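Side-chain contacts in branched-chain-amino-acid aminotransferase (Pseudomonas aeruginosa, PDB 6NST), which probably catalyses the reversible, pyridoxal-phosphate-dependent transfer of the amino group of leucine, isoleucine or valine to 2-oxoglutarate: residues 10-15 with 22-27; 17-22 with 121-126; 60-65 with 71-76; 199-202 with 207-210; 224-229 with 236-241. The protein carries 1 engineered substitution. All coordinates share one frame; numbering follows the deposited sequence.

Interaction 1 of 5, residues 10-15 with 22-27; sequences IWYDGE and ATTHVL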
# COMPACT_ATOMS: atom_id res chain seq x y z
N ILE A 10 21.77 -0.93 -40.83
CA ILE A 10 20.78 -1.29 -39.82
C ILE A 10 19.66 -2.04 -40.52
O ILE A 10 19.15 -1.59 -41.55
CB ILE A 10 20.23 -0.05 -39.08
CG1 ILE A 10 21.34 0.64 -38.29
CG2 ILE A 10 19.08 -0.44 -38.16
CD1 ILE A 10 20.91 1.96 -37.68
N TRP A 11 19.28 -3.19 -39.97
CA TRP A 11 18.12 -3.91 -40.46
C TRP A 11 16.86 -3.12 -40.12
O TRP A 11 16.61 -2.81 -38.96
CB TRP A 11 18.07 -5.31 -39.84
CG TRP A 11 17.05 -6.22 -40.45
CD1 TRP A 11 17.26 -7.10 -41.48
CD2 TRP A 11 15.69 -6.37 -40.06
NE1 TRP A 11 16.09 -7.78 -41.76
CE2 TRP A 11 15.11 -7.35 -40.90
CE3 TRP A 11 14.88 -5.77 -39.08
CZ2 TRP A 11 13.78 -7.75 -40.78
CZ3 TRP A 11 13.56 -6.16 -38.98
CH2 TRP A 11 13.02 -7.14 -39.82
N TYR A 12 16.09 -2.77 -41.15
CA TYR A 12 14.95 -1.87 -40.99
C TYR A 12 13.80 -2.43 -41.83
O TYR A 12 13.77 -2.24 -43.05
CB TYR A 12 15.32 -0.46 -41.41
CG TYR A 12 14.38 0.64 -40.95
CD1 TYR A 12 13.10 0.35 -40.50
CD2 TYR A 12 14.77 1.97 -40.99
CE1 TYR A 12 12.25 1.36 -40.08
CE2 TYR A 12 13.93 2.98 -40.58
CZ TYR A 12 12.67 2.67 -40.12
OH TYR A 12 11.83 3.68 -39.71
N ASP A 13 12.87 -3.12 -41.17
CA ASP A 13 11.62 -3.59 -41.78
C ASP A 13 11.89 -4.48 -43.00
O ASP A 13 11.40 -4.24 -44.10
CB ASP A 13 10.72 -2.41 -42.15
CG ASP A 13 10.16 -1.69 -40.93
OD1 ASP A 13 10.41 -2.15 -39.80
OD2 ASP A 13 9.47 -0.67 -41.11
N GLY A 14 12.66 -5.54 -42.77
CA GLY A 14 12.90 -6.54 -43.78
C GLY A 14 14.12 -6.31 -44.66
O GLY A 14 14.52 -7.23 -45.38
N GLU A 15 14.71 -5.13 -44.62
CA GLU A 15 15.83 -4.79 -45.48
C GLU A 15 16.92 -4.11 -44.66
O GLU A 15 16.66 -3.51 -43.62
CB GLU A 15 15.40 -3.86 -46.63
CG GLU A 15 14.42 -4.48 -47.62
CD GLU A 15 13.99 -3.50 -48.70
OE1 GLU A 15 14.35 -2.31 -48.60
OE2 GLU A 15 13.29 -3.92 -49.64
N ALA A 22 18.68 5.11 -41.67
CA ALA A 22 17.71 4.44 -40.79
C ALA A 22 17.06 5.49 -39.90
O ALA A 22 17.41 5.67 -38.73
CB ALA A 22 18.39 3.35 -39.98
N THR A 23 16.10 6.20 -40.48
CA THR A 23 15.40 7.28 -39.79
C THR A 23 13.92 6.94 -39.66
O THR A 23 13.41 6.02 -40.30
CB THR A 23 15.56 8.61 -40.54
OG1 THR A 23 15.10 8.46 -41.88
CG2 THR A 23 17.02 9.04 -40.55
N THR A 24 13.25 7.71 -38.81
CA THR A 24 11.81 7.62 -38.66
C THR A 24 11.26 9.04 -38.55
O THR A 24 11.97 9.97 -38.18
CB THR A 24 11.40 6.80 -37.44
OG1 THR A 24 9.97 6.76 -37.34
CG2 THR A 24 11.97 7.41 -36.17
N HIS A 25 9.98 9.19 -38.89
CA HIS A 25 9.37 10.50 -38.80
C HIS A 25 9.32 10.95 -37.35
O HIS A 25 9.18 10.14 -36.43
CB HIS A 25 7.97 10.49 -39.41
CG HIS A 25 7.40 11.86 -39.63
ND1 HIS A 25 6.43 12.40 -38.81
CD2 HIS A 25 7.67 12.80 -40.56
CE1 HIS A 25 6.12 13.61 -39.24
NE2 HIS A 25 6.86 13.88 -40.31
N VAL A 26 9.44 12.26 -37.14
CA VAL A 26 9.48 12.79 -35.78
C VAL A 26 8.14 12.67 -35.07
O VAL A 26 8.08 12.81 -33.84
CB VAL A 26 9.96 14.26 -35.80
CG1 VAL A 26 8.79 15.22 -35.99
CG2 VAL A 26 10.74 14.56 -34.53
N LEU A 27 7.06 12.40 -35.81
CA LEU A 27 5.76 12.10 -35.21
C LEU A 27 5.53 10.60 -35.05
O LEU A 27 4.38 10.15 -35.06
CB LEU A 27 4.64 12.72 -36.05
CG LEU A 27 4.63 14.25 -36.06
CD1 LEU A 27 3.43 14.77 -36.83
CD2 LEU A 27 4.65 14.79 -34.64
O HOH W 1 9.48 4.71 -39.43

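Interaction 2 of 5, residues 17-22 with 121-126; sequences VQWRDA and IIAAWS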
# COMPACT_ATOMS: atom_id res chain seq x y z
N VAL A 17 19.45 -1.05 -44.46
CA VAL A 17 19.56 0.32 -44.95
C VAL A 17 20.81 0.93 -44.35
O VAL A 17 21.31 0.48 -43.31
CB VAL A 17 18.30 1.16 -44.62
CG1 VAL A 17 18.27 1.51 -43.14
CG2 VAL A 17 18.22 2.40 -45.49
N GLN A 18 21.35 1.94 -45.03
CA GLN A 18 22.50 2.65 -44.51
C GLN A 18 22.19 3.21 -43.13
O GLN A 18 21.05 3.61 -42.83
CB GLN A 18 22.91 3.78 -45.45
CG GLN A 18 23.35 3.31 -46.83
CD GLN A 18 24.65 2.53 -46.81
OE1 GLN A 18 25.39 2.55 -45.82
NE2 GLN A 18 24.94 1.84 -47.90
N TRP A 19 23.21 3.23 -42.27
CA TRP A 19 23.02 3.62 -40.87
C TRP A 19 22.38 5.00 -40.77
O TRP A 19 21.38 5.18 -40.06
CB TRP A 19 24.36 3.59 -40.14
CG TRP A 19 24.24 3.62 -38.65
CD1 TRP A 19 23.91 4.70 -37.87
CD2 TRP A 19 24.45 2.53 -37.75
NE1 TRP A 19 23.91 4.34 -36.55
CE2 TRP A 19 24.24 3.02 -36.44
CE3 TRP A 19 24.81 1.19 -37.91
CZ2 TRP A 19 24.37 2.21 -35.31
CZ3 TRP A 19 24.94 0.39 -36.79
CH2 TRP A 19 24.71 0.90 -35.51
N ARG A 20 22.94 5.99 -41.46
CA ARG A 20 22.41 7.34 -41.40
C ARG A 20 21.05 7.47 -42.08
O ARG A 20 20.34 8.45 -41.83
CB ARG A 20 23.40 8.33 -42.02
CG ARG A 20 24.76 8.34 -41.34
CD ARG A 20 25.75 9.19 -42.12
NE ARG A 20 27.05 9.27 -41.46
CZ ARG A 20 28.03 8.39 -41.64
NH1 ARG A 20 27.86 7.36 -42.46
NH2 ARG A 20 29.18 8.53 -41.00
N ASP A 21 20.68 6.50 -42.92
CA ASP A 21 19.37 6.50 -43.56
C ASP A 21 18.30 5.82 -42.73
O ASP A 21 17.11 5.94 -43.06
CB ASP A 21 19.45 5.83 -44.94
CG ASP A 21 20.27 6.63 -45.93
OD1 ASP A 21 20.31 7.87 -45.81
OD2 ASP A 21 20.87 6.01 -46.84
N ALA A 22 18.68 5.11 -41.67
CA ALA A 22 17.71 4.44 -40.79
C ALA A 22 17.06 5.49 -39.90
O ALA A 22 17.41 5.67 -38.73
CB ALA A 22 18.39 3.35 -39.98
N ILE A 121 13.42 -2.50 -36.02
CA ILE A 121 14.80 -2.16 -36.37
C ILE A 121 15.75 -2.97 -35.50
O ILE A 121 15.47 -3.25 -34.33
CB ILE A 121 15.09 -0.65 -36.22
CG1 ILE A 121 14.73 -0.16 -34.81
CG2 ILE A 121 14.36 0.14 -37.28
CD1 ILE A 121 15.94 0.03 -33.90
N ILE A 122 16.88 -3.36 -36.08
CA ILE A 122 17.90 -4.10 -35.35
C ILE A 122 19.26 -3.48 -35.65
O ILE A 122 19.83 -3.70 -36.72
CB ILE A 122 17.89 -5.60 -35.70
CG1 ILE A 122 16.50 -6.19 -35.47
CG2 ILE A 122 18.92 -6.34 -34.85
CD1 ILE A 122 16.38 -7.64 -35.84
N ALA A 123 19.78 -2.71 -34.70
CA ALA A 123 21.06 -2.03 -34.84
C ALA A 123 22.10 -2.71 -33.96
O ALA A 123 21.80 -3.15 -32.85
CB ALA A 123 20.94 -0.55 -34.45
N ALA A 124 23.33 -2.79 -34.48
CA ALA A 124 24.43 -3.43 -33.77
C ALA A 124 25.67 -2.56 -33.89
O ALA A 124 26.01 -2.11 -34.98
CB ALA A 124 24.71 -4.83 -34.31
N TRP A 125 26.33 -2.32 -32.76
CA TRP A 125 27.55 -1.52 -32.73
C TRP A 125 28.56 -2.18 -31.80
O TRP A 125 28.20 -2.96 -30.91
CB TRP A 125 27.27 -0.08 -32.27
CG TRP A 125 26.55 0.01 -30.96
CD1 TRP A 125 27.11 0.05 -29.72
CD2 TRP A 125 25.13 0.08 -30.76
NE1 TRP A 125 26.14 0.14 -28.76
CE2 TRP A 125 24.91 0.16 -29.37
CE3 TRP A 125 24.03 0.09 -31.62
CZ2 TRP A 125 23.63 0.25 -28.82
CZ3 TRP A 125 22.76 0.17 -31.07
CH2 TRP A 125 22.57 0.25 -29.68
N SER A 126 29.83 -1.87 -32.03
CA SER A 126 30.91 -2.48 -31.25
C SER A 126 30.78 -2.13 -29.78
O SER A 126 30.31 -1.05 -29.40
CB SER A 126 32.26 -2.02 -31.79
OG SER A 126 33.33 -2.69 -31.13

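Interaction 3 of 5, residues 60-65 with 71-76; sequences DRLFDS and MQIPYS. With SO4 (sulfate ion), chain G.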
# COMPACT_ATOMS: atom_id res chain seq x y z
N ASP A 60 12.65 -14.66 -28.14
CA ASP A 60 11.41 -15.11 -27.51
C ASP A 60 10.87 -14.06 -26.54
O ASP A 60 9.66 -13.86 -26.45
CB ASP A 60 11.62 -16.44 -26.79
CG ASP A 60 11.68 -17.62 -27.74
OD1 ASP A 60 11.34 -17.44 -28.93
OD2 ASP A 60 12.06 -18.72 -27.29
N ARG A 61 11.76 -13.40 -25.80
CA ARG A 61 11.30 -12.37 -24.88
C ARG A 61 10.79 -11.15 -25.62
O ARG A 61 9.86 -10.48 -25.14
CB ARG A 61 12.42 -11.99 -23.91
CG ARG A 61 11.95 -11.17 -22.72
CD ARG A 61 13.04 -11.04 -21.68
NE ARG A 61 14.17 -10.25 -22.15
CZ ARG A 61 15.26 -10.01 -21.44
NH1 ARG A 61 16.24 -9.28 -21.95
NH2 ARG A 61 15.37 -10.50 -20.21
N LEU A 62 11.38 -10.83 -26.77
CA LEU A 62 10.86 -9.73 -27.58
C LEU A 62 9.42 -10.00 -28.01
O LEU A 62 8.56 -9.13 -27.91
CB LEU A 62 11.75 -9.50 -28.80
CG LEU A 62 11.44 -8.24 -29.61
CD1 LEU A 62 11.80 -6.99 -28.82
CD2 LEU A 62 12.17 -8.26 -30.95
N PHE A 63 9.15 -11.22 -28.49
CA PHE A 63 7.79 -11.57 -28.89
C PHE A 63 6.86 -11.68 -27.68
O PHE A 63 5.68 -11.33 -27.78
CB PHE A 63 7.79 -12.86 -29.70
CG PHE A 63 8.17 -12.67 -31.14
CD1 PHE A 63 9.47 -12.35 -31.49
CD2 PHE A 63 7.22 -12.79 -32.14
CE1 PHE A 63 9.82 -12.17 -32.82
CE2 PHE A 63 7.56 -12.61 -33.47
CZ PHE A 63 8.86 -12.30 -33.81
N ASP A 64 7.38 -12.15 -26.55
CA ASP A 64 6.62 -12.09 -25.30
C ASP A 64 6.26 -10.66 -24.94
O ASP A 64 5.11 -10.36 -24.61
CB ASP A 64 7.41 -12.74 -24.17
CG ASP A 64 7.26 -14.25 -24.13
OD1 ASP A 64 6.56 -14.80 -25.00
OD2 ASP A 64 7.84 -14.88 -23.22
N SER A 65 7.24 -9.75 -25.00
CA SER A 65 6.99 -8.36 -24.67
C SER A 65 5.95 -7.75 -25.61
O SER A 65 5.06 -7.01 -25.16
CB SER A 65 8.29 -7.56 -24.72
OG SER A 65 9.23 -8.05 -23.78
N MET A 71 1.16 -5.85 -29.28
CA MET A 71 1.83 -5.40 -30.50
C MET A 71 2.11 -6.62 -31.37
O MET A 71 2.74 -7.58 -30.92
CB MET A 71 3.13 -4.67 -30.18
CG MET A 71 2.97 -3.42 -29.34
SD MET A 71 4.56 -2.58 -29.12
CE MET A 71 4.92 -2.10 -30.80
N GLN A 72 1.63 -6.58 -32.61
CA GLN A 72 1.82 -7.68 -33.56
C GLN A 72 3.07 -7.40 -34.38
O GLN A 72 3.08 -6.50 -35.23
CB GLN A 72 0.59 -7.83 -34.45
CG GLN A 72 0.66 -8.99 -35.43
CD GLN A 72 0.66 -10.34 -34.74
OE1 GLN A 72 1.72 -10.94 -34.52
NE2 GLN A 72 -0.52 -10.84 -34.40
N ILE A 73 4.13 -8.16 -34.13
CA ILE A 73 5.37 -8.04 -34.89
C ILE A 73 5.12 -8.56 -36.31
O ILE A 73 4.69 -9.70 -36.48
CB ILE A 73 6.52 -8.81 -34.22
CG1 ILE A 73 6.73 -8.32 -32.79
CG2 ILE A 73 7.80 -8.68 -35.03
CD1 ILE A 73 7.82 -9.06 -32.04
N PRO A 74 5.40 -7.76 -37.34
CA PRO A 74 5.09 -8.19 -38.71
C PRO A 74 6.08 -9.21 -39.25
O PRO A 74 6.07 -9.53 -40.44
CB PRO A 74 5.16 -6.88 -39.52
CG PRO A 74 5.23 -5.77 -38.50
CD PRO A 74 5.89 -6.37 -37.31
N TYR A 75 6.94 -9.72 -38.38
CA TYR A 75 7.95 -10.70 -38.75
C TYR A 75 7.95 -11.83 -37.74
O TYR A 75 7.51 -11.67 -36.60
CB TYR A 75 9.34 -10.05 -38.84
CG TYR A 75 9.35 -8.85 -39.76
CD1 TYR A 75 9.45 -9.01 -41.14
CD2 TYR A 75 9.22 -7.56 -39.26
CE1 TYR A 75 9.44 -7.93 -41.99
CE2 TYR A 75 9.20 -6.47 -40.10
CZ TYR A 75 9.31 -6.66 -41.46
OH TYR A 75 9.29 -5.58 -42.31
N SER A 76 8.45 -12.98 -38.17
CA SER A 76 8.48 -14.16 -37.33
C SER A 76 9.78 -14.23 -36.54
O SER A 76 10.72 -13.46 -36.77
CB SER A 76 8.31 -15.41 -38.18
OG SER A 76 9.37 -15.53 -39.11
S SO4 G . 19.04 -9.06 -19.03
O1 SO4 G . 18.02 -9.89 -19.65
O2 SO4 G . 19.65 -8.20 -20.04
O3 SO4 G . 18.43 -8.22 -17.99
O4 SO4 G . 20.06 -9.91 -18.43

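Interaction 4 of 5, residues 199-202 with 207-210; sequences NIFI and VIYT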
# COMPACT_ATOMS: atom_id res chain seq x y z
N ASN A 199 19.74 -7.37 -12.62
CA ASN A 199 19.29 -8.17 -11.49
C ASN A 199 20.40 -8.24 -10.44
O ASN A 199 21.59 -8.21 -10.77
CB ASN A 199 18.90 -9.58 -11.93
CG ASN A 199 17.59 -9.60 -12.70
OD1 ASN A 199 17.57 -9.55 -13.93
ND2 ASN A 199 16.48 -9.69 -11.97
N ILE A 200 20.00 -8.32 -9.17
CA ILE A 200 20.94 -8.24 -8.06
C ILE A 200 20.98 -9.59 -7.34
O ILE A 200 19.96 -10.28 -7.23
CB ILE A 200 20.57 -7.09 -7.09
CG1 ILE A 200 21.68 -6.88 -6.06
CG2 ILE A 200 19.23 -7.35 -6.41
CD1 ILE A 200 21.57 -5.57 -5.30
N PHE A 201 22.17 -9.96 -6.87
CA PHE A 201 22.39 -11.17 -6.10
C PHE A 201 23.19 -10.82 -4.86
O PHE A 201 23.99 -9.89 -4.87
CB PHE A 201 23.15 -12.23 -6.91
CG PHE A 201 22.36 -12.85 -8.03
CD1 PHE A 201 22.12 -12.15 -9.21
CD2 PHE A 201 21.88 -14.15 -7.93
CE1 PHE A 201 21.41 -12.72 -10.24
CE2 PHE A 201 21.16 -14.72 -8.95
CZ PHE A 201 20.92 -14.01 -10.11
N ILE A 202 22.96 -11.58 -3.79
CA ILE A 202 23.78 -11.47 -2.58
C ILE A 202 24.16 -12.87 -2.13
O ILE A 202 23.45 -13.85 -2.40
CB ILE A 202 23.06 -10.70 -1.45
CG1 ILE A 202 21.84 -11.47 -0.95
CG2 ILE A 202 22.66 -9.30 -1.90
CD1 ILE A 202 21.15 -10.80 0.23
N VAL A 207 25.76 -19.22 0.45
CA VAL A 207 24.47 -19.43 -0.19
C VAL A 207 24.12 -18.18 -0.98
O VAL A 207 24.32 -17.06 -0.51
CB VAL A 207 23.38 -19.76 0.84
CG1 VAL A 207 22.05 -20.02 0.15
CG2 VAL A 207 23.79 -20.96 1.68
N ILE A 208 23.61 -18.38 -2.19
CA ILE A 208 23.23 -17.28 -3.06
C ILE A 208 21.77 -16.93 -2.80
O ILE A 208 20.90 -17.81 -2.78
CB ILE A 208 23.45 -17.64 -4.54
CG1 ILE A 208 24.90 -18.08 -4.77
CG2 ILE A 208 23.11 -16.45 -5.43
CD1 ILE A 208 25.16 -18.64 -6.15
N TYR A 209 21.50 -15.64 -2.60
CA TYR A 209 20.14 -15.14 -2.47
C TYR A 209 19.89 -14.11 -3.56
O TYR A 209 20.80 -13.35 -3.93
CB TYR A 209 19.90 -14.52 -1.09
CG TYR A 209 20.09 -15.48 0.06
CD1 TYR A 209 21.34 -15.64 0.66
CD2 TYR A 209 19.03 -16.23 0.55
CE1 TYR A 209 21.52 -16.52 1.70
CE2 TYR A 209 19.21 -17.12 1.60
CZ TYR A 209 20.45 -17.26 2.17
OH TYR A 209 20.64 -18.14 3.22
N THR A 210 18.67 -14.08 -4.07
CA THR A 210 18.28 -13.13 -5.10
C THR A 210 16.78 -12.91 -4.98
O THR A 210 16.05 -13.82 -4.58
CB THR A 210 18.66 -13.62 -6.51
OG1 THR A 210 18.37 -12.60 -7.47
CG2 THR A 210 17.89 -14.89 -6.87

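Interaction 5 of 5, residues 224-229 with 236-241; sequences TILTLA and LVEKRI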
# COMPACT_ATOMS: atom_id res chain seq x y z
N THR A 224 20.75 -17.34 -16.58
CA THR A 224 21.98 -18.08 -16.84
C THR A 224 22.76 -18.31 -15.55
O THR A 224 23.37 -19.37 -15.37
CB THR A 224 22.85 -17.34 -17.85
OG1 THR A 224 23.26 -16.08 -17.30
CG2 THR A 224 22.08 -17.09 -19.13
N ILE A 225 22.75 -17.33 -14.64
CA ILE A 225 23.47 -17.49 -13.38
C ILE A 225 22.83 -18.58 -12.53
O ILE A 225 23.52 -19.37 -11.88
CB ILE A 225 23.56 -16.15 -12.64
CG1 ILE A 225 24.90 -15.45 -12.94
CG2 ILE A 225 23.43 -16.34 -11.14
CD1 ILE A 225 25.12 -15.12 -14.39
N LEU A 226 21.49 -18.66 -12.53
CA LEU A 226 20.82 -19.75 -11.83
C LEU A 226 21.25 -21.10 -12.38
O LEU A 226 21.43 -22.06 -11.62
CB LEU A 226 19.30 -19.60 -11.92
CG LEU A 226 18.60 -18.28 -11.58
CD1 LEU A 226 17.10 -18.51 -11.36
CD2 LEU A 226 19.21 -17.59 -10.38
N THR A 227 21.42 -21.19 -13.70
CA THR A 227 21.92 -22.41 -14.31
C THR A 227 23.37 -22.67 -13.93
O THR A 227 23.74 -23.78 -13.54
CB THR A 227 21.78 -22.33 -15.83
OG1 THR A 227 20.40 -22.14 -16.18
CG2 THR A 227 22.30 -23.60 -16.49
N LEU A 228 24.21 -21.63 -14.02
CA LEU A 228 25.63 -21.80 -13.71
C LEU A 228 25.84 -22.07 -12.23
O LEU A 228 26.70 -22.88 -11.86
CB LEU A 228 26.42 -20.56 -14.14
CG LEU A 228 26.54 -20.30 -15.65
CD1 LEU A 228 27.30 -19.01 -15.90
CD2 LEU A 228 27.23 -21.47 -16.35
N ALA A 229 25.07 -21.41 -11.36
CA ALA A 229 25.21 -21.66 -9.92
C ALA A 229 24.86 -23.10 -9.59
O ALA A 229 25.53 -23.74 -8.76
CB ALA A 229 24.33 -20.70 -9.13
N LEU A 236 21.07 -21.86 -4.08
CA LEU A 236 20.49 -20.58 -4.46
C LEU A 236 19.06 -20.50 -3.94
O LEU A 236 18.28 -21.44 -4.12
CB LEU A 236 20.52 -20.38 -5.98
CG LEU A 236 20.37 -18.95 -6.49
CD1 LEU A 236 21.26 -18.72 -7.70
CD2 LEU A 236 18.91 -18.65 -6.83
N VAL A 237 18.72 -19.39 -3.30
CA VAL A 237 17.42 -19.18 -2.68
C VAL A 237 16.79 -17.92 -3.25
O VAL A 237 17.43 -16.86 -3.28
CB VAL A 237 17.53 -19.08 -1.15
CG1 VAL A 237 16.16 -18.85 -0.52
CG2 VAL A 237 18.18 -20.33 -0.58
N GLU A 238 15.55 -18.03 -3.72
CA GLU A 238 14.76 -16.89 -4.15
C GLU A 238 13.80 -16.51 -3.03
O GLU A 238 12.99 -17.34 -2.61
CB GLU A 238 13.99 -17.20 -5.44
CG GLU A 238 14.87 -17.43 -6.65
CD GLU A 238 14.08 -17.89 -7.86
OE1 GLU A 238 13.23 -18.79 -7.71
OE2 GLU A 238 14.30 -17.35 -8.96
N LYS A 239 13.90 -15.27 -2.56
CA LYS A 239 13.05 -14.82 -1.46
C LYS A 239 13.04 -13.30 -1.44
O LYS A 239 13.77 -12.65 -2.19
CB LYS A 239 13.51 -15.40 -0.12
CG LYS A 239 14.84 -14.85 0.39
CD LYS A 239 15.20 -15.48 1.73
CE LYS A 239 16.34 -14.75 2.41
NZ LYS A 239 15.95 -13.36 2.76
N ARG A 240 12.20 -12.75 -0.58
CA ARG A 240 12.16 -11.30 -0.41
C ARG A 240 13.37 -10.84 0.38
O ARG A 240 13.69 -11.39 1.44
CB ARG A 240 10.87 -10.88 0.30
CG ARG A 240 9.61 -11.45 -0.34
CD ARG A 240 8.39 -11.11 0.49
NE ARG A 240 7.71 -9.91 0.00
CZ ARG A 240 6.67 -9.35 0.61
NH1 ARG A 240 6.20 -9.87 1.73
NH2 ARG A 240 6.10 -8.27 0.09
N ILE A 241 14.07 -9.84 -0.15
CA ILE A 241 15.31 -9.34 0.42
C ILE A 241 15.10 -7.88 0.81
O ILE A 241 14.62 -7.08 0.00
CB ILE A 241 16.48 -9.47 -0.58
CG1 ILE A 241 16.74 -10.94 -0.91
CG2 ILE A 241 17.73 -8.81 -0.03
CD1 ILE A 241 17.80 -11.14 -1.97

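Interaction 1 of 5, residues 10-15 with 22-27
Ile10 and Ala22 mark the closest backbone approach of 10-15 and 22-27, with 6.6 Å between their CA atoms, a separation too wide for strand pairing. The first segment closes a beta hairpin: strand 9-12 turns back into strand 15-18 through a type I' turn from Tyr12 to Glu15, held by a 2.6 Å bond from Tyr12 N to Glu15 O. The second holds strand 23-25, which pairs antiparallel with a strand of the second subunit and so carries the sheet across the interface. With no backbone bond between the two segments, side chains join the hairpin to this interface strand. Ile10 lays its CD1 methyl against Ala22 CB at 3.7 Å. Tyr12 does most of the work: with CG anti to the backbone N (chi1 -164°), its ring reaches along the second segment, and the edge carbon CD2 lies 3.8 Å from Ala22 CA, near the ring plane. At the end of the ring, Tyr12 OH donates to Thr23 O at 2.9 Å, approaching 33° out of the carbonyl plane with a C=O...O angle of 137°. The same hydroxyl also accepts, so one bond given and one received should limit rotation of its O-H. Its second partner is a water that donates to Tyr12 OH at 2.6 Å and lies 3.0 Å from Thr24 OG1, a hydroxyl also hydrogen-bonded to Thr28 OG1.

Interaction 2 of 5, residues 17-22 with 121-126
Trp19 drives the far edge of its six-membered ring at the backbone of strand 118-126, where CZ3 comes within 3.3 Å of Ala124 O. The carbonyl oxygen lies near the indole plane, facing the ring's C-H edge, a placement in which the weakly positive ring hydrogens would meet a negative oxygen. CH2, beside CZ3, serves two more neighbours: Ala123 CB at 4.2 Å, coming in obliquely, and Trp125 CE3 at 4.0 Å. The two indoles thus touch edge to edge without stacking. From the turn after strand 15-18, a chi1 of -165° points the Trp19 indole away from its own backbone N and across to residues 123-125. Its other end is fixed by a hydrogen bond from Trp19 NE1 to Met3 O, and its ring also meets that of His25 of the second subunit, with the planes about 20° apart. No backbone pairing links the segments, since strand 9-12 runs between 15-18 and 118-126 in the antiparallel sheet, and Ile10 from that strand packs on Trp19. Ala123 also meets Leu27 of the second subunit, while Ala124 points away from Trp19 and packs on Val88 of helix 77-89.

Interaction 3 of 5, residues 60-65 with 71-76
Phe63 leaves helix 55-68 with CG beside its own backbone N (chi1 -81°), which carries the ring from CB out under Ile73. From CG onward the ring lies beneath the Ile73 CD1 methyl, a CH-pi contact in which CD1 sits 3.5 Å from the ring centroid and only 3° off the normal; CG and CD1 of Phe63 are each 3.7 Å from it. Farther out, CE2 nears Tyr75 O, and CZ at the tip approaches the same carbonyl to 3.2 Å, with the oxygen at the ring edge near its plane. CZ also lies 3.5 Å from Ser76 C. The ring thus packs into the bend between two consecutive helices: residues 71-76 are the connecting loop, and Ser76 is the N-cap of helix 77-89, its N hydrogen-bonded to Glu79 OE2, one half of a capping box. On another side of helix 55-68, Arg61 grips a sulfate in the plane of its guanidinium, NH2 reaching O1 at 2.8 Å and NH1 reaching the same O1 at 3.0 Å. Glu39 forms a salt bridge with Arg61 NE. Thr257, Thr221 and Ile220 N also bind the sulfate, which probably marks the place of the cofactor phosphate, as in related class-IV aminotransferases.

Interaction 4 of 5, residues 199-202 with 207-210
Ile202 O takes the shortest bond between these two segments of a beta hairpin, from Tyr209 N at 2.7 Å. Tyr209 O answers by accepting from Ile202 N at 2.8 Å, and the two residues form an antiparallel hydrogen-bonded pair. Their side chains share one face of the sheet, where Ile202 CG1 meets Tyr209 CB at 3.6 Å. On the other face the Phe201 ring lies alongside Thr210, pointing the same way. Thr210 CB sits over the ring in a CH-pi contact, 4.0 Å from the Phe201 centroid, and a nearly trans chi1 (-175°) sets OG1 above the ring centre; Ile208 CG2 touches the ring edge at CD2, 3.6 Å away. Within the larger mixed sheet, strand 207-210 pairs in parallel with 235-238 and strand 199-204 antiparallel with 251-256, whose Phe253 ring meets that of Phe201 with nearly parallel planes, while helix 220-231 packs Ile225 and Leu226 against Phe201.

Interaction 5 of 5, residues 224-229 with 236-241
Glu238 brings the one flat group of this contact, a carboxylate that Leu226 CD1 approaches from beyond OE2, at 3.9 Å from that oxygen and well out of the carboxylate plane. The same OE2 forms a salt bridge with Arg222, four residues before Leu226 on the helix, so the arginine and the leucine methyl both meet one oxygen. No aromatic ring belongs to the contact itself; methyl groups make up the rest. Leu226 CD2 faces both methyls of Leu236, 3.6 Å from CD1 and 3.7 Å from CD2, and the two leucine side chains cross at about a right angle. Leu236 CD1 reaches on to Ala229 CB at 3.9 Å. That reach comes from an outstretched first torsion (chi1 -161°), which turns the side chain down onto the helix. These residues join the last two elements of a beta-alpha-beta crossover, in which strand 207-210 leads through helix 220-231 to strand 235-238, parallel to the first. Segment axes of 224-229 and 236-238 stay 10.3 Å apart and run at 144°, a spacing that side chains bridge. Since no hydrogen bond links the segments, cohesion between them rests on apolar contact of Leu226, Ala229 and Leu236, while the salt bridge to Arg222 adds a polar tie between strand and helix and probably favours a charged Glu238.

Interactions 1 and 2 lie with centres 9 Å apart, share Ala22 and meet where strand 9-12 pairs with 15-18, Ile10 N being 2.9 Å from Val17 O; both touch the second subunit. Interaction 3 reaches interaction 1 through Tyr75 OH, 3.1 Å from Asp13 O. On the opposite side of the chain's centre from interactions 1 and 2, interactions 4 and 5 have centres 6 Å apart and are stitched by parallel pairing, with Ile208 O 2.7 Å from Val237 N. Interaction 3, whose sulfate probably marks the cofactor phosphate site, stands nearest Lys160, the probable cofactor lysine, which carries none here: the Lys160 side chain is about 7 Å from that of Leu62.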